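Local structure of omega-class glutathione S-transferase (Bombyx mori, 3WD6) at residues K72-I83 with T88-L99. The protein binds glutathione and probably acts as a glutathione transferase and a glutathione-dependent dehydroascorbate reductase. Numbering follows the deposited sequence.
Sequences KSAFAKVPAIEI and TIYESLVTVEYL. With GSH (glutathione), chain J.
Part of the glutathione site of the thioredoxin-fold N-terminal domain lies here, where the cis-proline loop and the start of helix 92-102 flank a β-hairpin. Strand 80-82 runs antiparallel to the edge strand, and Ile-81 and Ile-89 form the hydrogen-bonded pair. Ile-81 N gives to Ile-89 O at 2.7 Å, and Ile-89 N returns a bond to Ile-81 O. Beyond Ile-89, the Ile-81 side chain reaches Thr-95, Tyr-98 and Leu-99, so it joins the hairpin to the helix.

Tyr-90 packs on the turn 73-76. Its CG sits between the backbone N and the carbonyl carbon (chi1 39°), which puts the ring against this turn. Ala-74 N lies over one ring face, offset toward the rim. The CE2 edge of Tyr-90 stands over the centre of the Phe-75 face, a T-shaped pair with planes at 79°. Replacing Tyr-90 with an alanine would probably leave the Phe-75 face without its edge partner and open a gap beside Ala-74. Nearby, Thr-88 OG1 donates to Lys-72 O at 2.7 Å, tilted 30° from the carbonyl plane.

The ligand is held from both segments. Val-78 makes two backbone bonds with it, N to GSH O2 and O from GSH N2, just before the cis peptide to Pro-79. The ligand amine N1 donates to Glu-91 OE1 at 2.8 Å, while Glu-91 OE2 lies at the Phe-75 edge, 3.5 Å from CD2. At the helix start, Ser-92 N donates to GSH O11 and Ser-92 OG to GSH O12. The helix N-terminus probably helps to stabilise this carboxylate. One water links the parts: it donates to Pro-79 O and GSH O11 and accepts from Glu-91 N at 3.1 Å.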
loop_
_atom_site.group_PDB
_atom_site.type_symbol
_atom_site.label_atom_id
_atom_site.label_comp_id
_atom_site.label_asym_id
_atom_site.label_seq_id
_atom_site.Cartn_x
_atom_site.Cartn_y
_atom_site.Cartn_z
ATOM N N LYS A 72 -1.242 -13.204 -15.973
ATOM C CA LYS A 72 -0.345 -13.023 -14.839
ATOM C C LYS A 72 -1.121 -12.839 -13.537
ATOM O O LYS A 72 -0.651 -13.232 -12.458
ATOM C CB LYS A 72 0.537 -11.792 -15.073
ATOM C CG LYS A 72 1.271 -11.813 -16.394
ATOM C CD LYS A 72 2.154 -13.063 -16.513
ATOM C CE LYS A 72 3.028 -12.979 -17.750
ATOM N NZ LYS A 72 3.731 -14.257 -17.945
ATOM N N SER A 73 -2.300 -12.231 -13.639
ATOM C CA SER A 73 -3.110 -11.905 -12.461
ATOM C C SER A 73 -4.599 -12.208 -12.723
ATOM O O SER A 73 -5.335 -11.388 -13.286
ATOM C CB SER A 73 -2.901 -10.429 -12.073
ATOM O OG SER A 73 -3.392 -10.155 -10.769
ATOM N N ALA A 74 -5.035 -13.387 -12.300
ATOM C CA ALA A 74 -6.341 -13.909 -12.688
ATOM C C ALA A 74 -7.525 -12.952 -12.474
ATOM O O ALA A 74 -8.466 -12.945 -13.278
ATOM C CB ALA A 74 -6.603 -15.266 -12.014
ATOM N N PHE A 75 -7.504 -12.158 -11.407
ATOM C CA PHE A 75 -8.639 -11.268 -11.143
ATOM C C PHE A 75 -8.508 -9.916 -11.833
ATOM O O PHE A 75 -9.246 -8.975 -11.507
ATOM C CB PHE A 75 -8.833 -11.052 -9.644
ATOM C CG PHE A 75 -8.854 -12.323 -8.846
ATOM C CD1 PHE A 75 -9.270 -13.521 -9.430
ATOM C CD2 PHE A 75 -8.449 -12.327 -7.504
ATOM C CE1 PHE A 75 -9.286 -14.699 -8.694
ATOM C CE2 PHE A 75 -8.459 -13.501 -6.761
ATOM C CZ PHE A 75 -8.876 -14.690 -7.357
ATOM N N ALA A 76 -7.583 -9.819 -12.785
ATOM C CA ALA A 76 -7.271 -8.537 -13.435
ATOM C C ALA A 76 -6.941 -7.402 -12.435
ATOM O O ALA A 76 -7.250 -6.233 -12.669
ATOM C CB ALA A 76 -8.389 -8.117 -14.410
ATOM N N LYS A 77 -6.282 -7.759 -11.339
ATOM C CA LYS A 77 -5.890 -6.779 -10.334
ATOM C C LYS A 77 -4.381 -6.673 -10.181
ATOM O O LYS A 77 -3.629 -7.565 -10.633
ATOM C CB LYS A 77 -6.515 -7.122 -8.981
ATOM C CG LYS A 77 -7.992 -6.787 -8.893
ATOM C CD LYS A 77 -8.625 -7.436 -7.674
ATOM C CE LYS A 77 -10.130 -7.248 -7.694
ATOM N NZ LYS A 77 -10.795 -7.955 -6.557
ATOM N N VAL A 78 -3.949 -5.574 -9.553
ATOM C CA VAL A 78 -2.575 -5.459 -9.041
ATOM C C VAL A 78 -2.642 -5.435 -7.518
ATOM O O VAL A 78 -3.664 -5.029 -6.951
ATOM C CB VAL A 78 -1.869 -4.183 -9.548
ATOM C CG1 VAL A 78 -1.503 -4.318 -11.024
ATOM C CG2 VAL A 78 -2.739 -2.952 -9.300
ATOM N N PRO A 79 -1.570 -5.865 -6.837
ATOM C CA PRO A 79 -0.330 -6.382 -7.433
ATOM C C PRO A 79 -0.415 -7.864 -7.836
ATOM O O PRO A 79 -1.308 -8.636 -7.410
ATOM C CB PRO A 79 0.663 -6.292 -6.264
ATOM C CG PRO A 79 -0.219 -6.645 -5.037
ATOM C CD PRO A 79 -1.548 -5.926 -5.354
ATOM N N ALA A 80 0.546 -8.249 -8.664
ATOM C CA ALA A 80 0.901 -9.646 -8.835
ATOM C C ALA A 80 2.431 -9.739 -8.918
ATOM O O ALA A 80 3.076 -8.855 -9.520
ATOM C CB ALA A 80 0.265 -10.218 -10.093
ATOM N N ILE A 81 3.009 -10.785 -8.317
ATOM C CA ILE A 81 4.422 -11.059 -8.526
ATOM C C ILE A 81 4.623 -12.270 -9.455
ATOM O O ILE A 81 3.811 -13.210 -9.465
ATOM C CB ILE A 81 5.207 -11.250 -7.187
ATOM C CG1 ILE A 81 4.791 -12.548 -6.488
ATOM C CG2 ILE A 81 5.003 -10.054 -6.268
ATOM C CD1 ILE A 81 5.510 -12.780 -5.145
ATOM N N GLU A 82 5.702 -12.241 -10.228
ATOM C CA GLU A 82 6.054 -13.347 -11.112
ATOM C C GLU A 82 7.405 -13.856 -10.626
ATOM O O GLU A 82 8.417 -13.147 -10.726
ATOM C CB GLU A 82 6.135 -12.873 -12.572
ATOM C CG GLU A 82 6.376 -13.989 -13.600
ATOM C CD GLU A 82 5.945 -13.582 -15.033
ATOM O OE1 GLU A 82 5.775 -14.467 -15.907
ATOM O OE2 GLU A 82 5.770 -12.369 -15.284
ATOM N N ILE A 83 7.433 -15.074 -10.087
ATOM C CA ILE A 83 8.643 -15.544 -9.404
ATOM C C ILE A 83 9.505 -16.405 -10.329
ATOM O O ILE A 83 10.673 -16.714 -10.015
ATOM C CB ILE A 83 8.304 -16.292 -8.101
ATOM C CG1 ILE A 83 7.334 -17.449 -8.384
ATOM C CG2 ILE A 83 7.676 -15.327 -7.093
ATOM C CD1 ILE A 83 6.983 -18.256 -7.160
ATOM N N THR A 88 3.021 -17.035 -11.148
ATOM C CA THR A 88 2.684 -15.781 -10.511
ATOM C C THR A 88 1.825 -15.953 -9.279
ATOM O O THR A 88 1.064 -16.930 -9.160
ATOM C CB THR A 88 1.926 -14.858 -11.461
ATOM O OG1 THR A 88 0.682 -15.481 -11.811
ATOM C CG2 THR A 88 2.772 -14.553 -12.712
ATOM N N ILE A 89 1.941 -14.976 -8.382
ATOM C CA ILE A 89 1.106 -14.892 -7.190
ATOM C C ILE A 89 0.421 -13.527 -7.213
ATOM O O ILE A 89 1.032 -12.525 -7.615
ATOM C CB ILE A 89 1.974 -14.967 -5.917
ATOM C CG1 ILE A 89 2.757 -16.272 -5.886
ATOM C CG2 ILE A 89 1.111 -14.853 -4.669
ATOM C CD1 ILE A 89 1.889 -17.442 -5.564
ATOM N N TYR A 90 -0.831 -13.470 -6.778
ATOM C CA TYR A 90 -1.510 -12.187 -6.664
ATOM C C TYR A 90 -2.311 -12.153 -5.381
ATOM O O TYR A 90 -2.354 -13.151 -4.652
ATOM C CB TYR A 90 -2.391 -11.904 -7.879
ATOM C CG TYR A 90 -3.122 -13.126 -8.385
ATOM C CD1 TYR A 90 -2.504 -14.017 -9.253
ATOM C CD2 TYR A 90 -4.429 -13.384 -8.003
ATOM C CE1 TYR A 90 -3.167 -15.135 -9.722
ATOM C CE2 TYR A 90 -5.101 -14.503 -8.465
ATOM C CZ TYR A 90 -4.461 -15.375 -9.325
ATOM O OH TYR A 90 -5.131 -16.486 -9.779
ATOM N N GLU A 91 -2.952 -11.012 -5.123
ATOM C CA GLU A 91 -3.516 -10.691 -3.808
ATOM C C GLU A 91 -2.387 -10.216 -2.905
ATOM O O GLU A 91 -1.522 -11.004 -2.506
ATOM C CB GLU A 91 -4.278 -11.861 -3.185
ATOM C CG GLU A 91 -5.598 -12.148 -3.882
ATOM C CD GLU A 91 -6.553 -10.977 -3.788
ATOM O OE1 GLU A 91 -6.834 -10.514 -2.653
ATOM O OE2 GLU A 91 -7.025 -10.515 -4.856
ATOM N N SER A 92 -2.400 -8.916 -2.611
ATOM C CA SER A 92 -1.279 -8.246 -1.975
ATOM C C SER A 92 -0.763 -8.964 -0.728
ATOM O O SER A 92 0.447 -9.174 -0.594
ATOM C CB SER A 92 -1.652 -6.802 -1.646
ATOM O OG SER A 92 -2.674 -6.748 -0.672
ATOM N N LEU A 93 -1.672 -9.330 0.178
ATOM C CA LEU A 93 -1.271 -10.002 1.412
ATOM C C LEU A 93 -0.758 -11.412 1.147
ATOM O O LEU A 93 0.074 -11.940 1.899
ATOM C CB LEU A 93 -2.425 -10.046 2.417
ATOM C CG LEU A 93 -2.869 -8.689 2.986
ATOM C CD1 LEU A 93 -3.952 -8.880 4.047
ATOM C CD2 LEU A 93 -1.656 -7.920 3.565
ATOM N N VAL A 94 -1.248 -12.031 0.079
ATOM C CA VAL A 94 -0.744 -13.343 -0.295
ATOM C C VAL A 94 0.698 -13.230 -0.778
ATOM O O VAL A 94 1.556 -14.057 -0.424
ATOM C CB VAL A 94 -1.618 -13.990 -1.363
ATOM C CG1 VAL A 94 -0.988 -15.283 -1.851
ATOM C CG2 VAL A 94 -3.022 -14.237 -0.795
ATOM N N THR A 95 0.973 -12.191 -1.565
ATOM C CA THR A 95 2.316 -12.006 -2.097
ATOM C C THR A 95 3.307 -11.720 -0.971
ATOM O O THR A 95 4.399 -12.295 -0.912
ATOM C CB THR A 95 2.354 -10.887 -3.124
ATOM O OG1 THR A 95 2.291 -9.624 -2.444
ATOM C CG2 THR A 95 1.164 -11.049 -4.076
ATOM N N VAL A 96 2.919 -10.843 -0.062
ATOM C CA VAL A 96 3.813 -10.493 1.038
ATOM C C VAL A 96 4.113 -11.679 1.951
ATOM O O VAL A 96 5.249 -11.829 2.408
ATOM C CB VAL A 96 3.290 -9.288 1.839
ATOM C CG1 VAL A 96 4.103 -9.098 3.104
ATOM C CG2 VAL A 96 3.320 -8.043 0.950
ATOM N N GLU A 97 3.113 -12.525 2.207
ATOM C CA GLU A 97 3.324 -13.700 3.067
ATOM C C GLU A 97 4.261 -14.719 2.386
ATOM O O GLU A 97 5.131 -15.308 3.032
ATOM C CB GLU A 97 1.986 -14.313 3.530
ATOM C CG GLU A 97 1.166 -13.364 4.461
ATOM C CD GLU A 97 -0.349 -13.723 4.616
ATOM O OE1 GLU A 97 -0.793 -14.815 4.164
ATOM O OE2 GLU A 97 -1.103 -12.899 5.211
ATOM N N TYR A 98 4.105 -14.895 1.075
ATOM C CA TYR A 98 5.047 -15.696 0.289
ATOM C C TYR A 98 6.513 -15.203 0.359
ATOM O O TYR A 98 7.439 -16.011 0.559
ATOM C CB TYR A 98 4.605 -15.771 -1.171
ATOM C CG TYR A 98 5.554 -16.578 -2.026
ATOM C CD1 TYR A 98 6.633 -15.974 -2.649
ATOM C CD2 TYR A 98 5.381 -17.956 -2.191
ATOM C CE1 TYR A 98 7.510 -16.703 -3.433
ATOM C CE2 TYR A 98 6.258 -18.701 -2.970
ATOM C CZ TYR A 98 7.326 -18.064 -3.589
ATOM O OH TYR A 98 8.212 -18.783 -4.373
ATOM N N LEU A 99 6.725 -13.897 0.179
ATOM C CA LEU A 99 8.072 -13.344 0.229
ATOM C C LEU A 99 8.679 -13.532 1.617
ATOM O O LEU A 99 9.876 -13.836 1.748
ATOM C CB LEU A 99 8.091 -11.866 -0.190
ATOM C CG LEU A 99 7.661 -11.610 -1.651
ATOM C CD1 LEU A 99 7.241 -10.129 -1.885
ATOM C CD2 LEU A 99 8.757 -12.054 -2.633
HETATM N N1 GSH J . -7.576 -7.767 -2.570
HETATM C CA1 GSH J . -6.623 -7.302 -3.584
HETATM C C1 GSH J . -5.201 -7.206 -3.041
HETATM O O11 GSH J . -4.179 -7.346 -3.808
HETATM O O12 GSH J . -5.034 -7.013 -1.786
HETATM C CB1 GSH J . -7.111 -5.965 -4.124
HETATM C CG1 GSH J . -6.183 -5.168 -4.984
HETATM C CD1 GSH J . -6.830 -4.074 -5.795
HETATM O OE1 GSH J . -7.953 -3.653 -5.535
HETATM N N2 GSH J . -6.129 -3.498 -6.902
HETATM C CA2 GSH J . -6.823 -2.456 -7.665
HETATM C C2 GSH J . -7.095 -3.005 -9.050
HETATM O O2 GSH J . -6.214 -3.644 -9.614
HETATM C CB2 GSH J . -5.956 -1.252 -7.780
HETATM S SG2 GSH J . -5.835 -0.170 -6.402
HETATM N N3 GSH J . -8.368 -2.760 -9.692
HETATM C CA3 GSH J . -8.623 -3.287 -11.033
HETATM C C3 GSH J . -9.584 -2.526 -11.857
HETATM O O31 GSH J . -9.348 -1.319 -12.134
HETATM O O32 GSH J . -10.621 -3.090 -12.284
HETATM O O HOH W 1 -3.773 -8.300 -6.372
#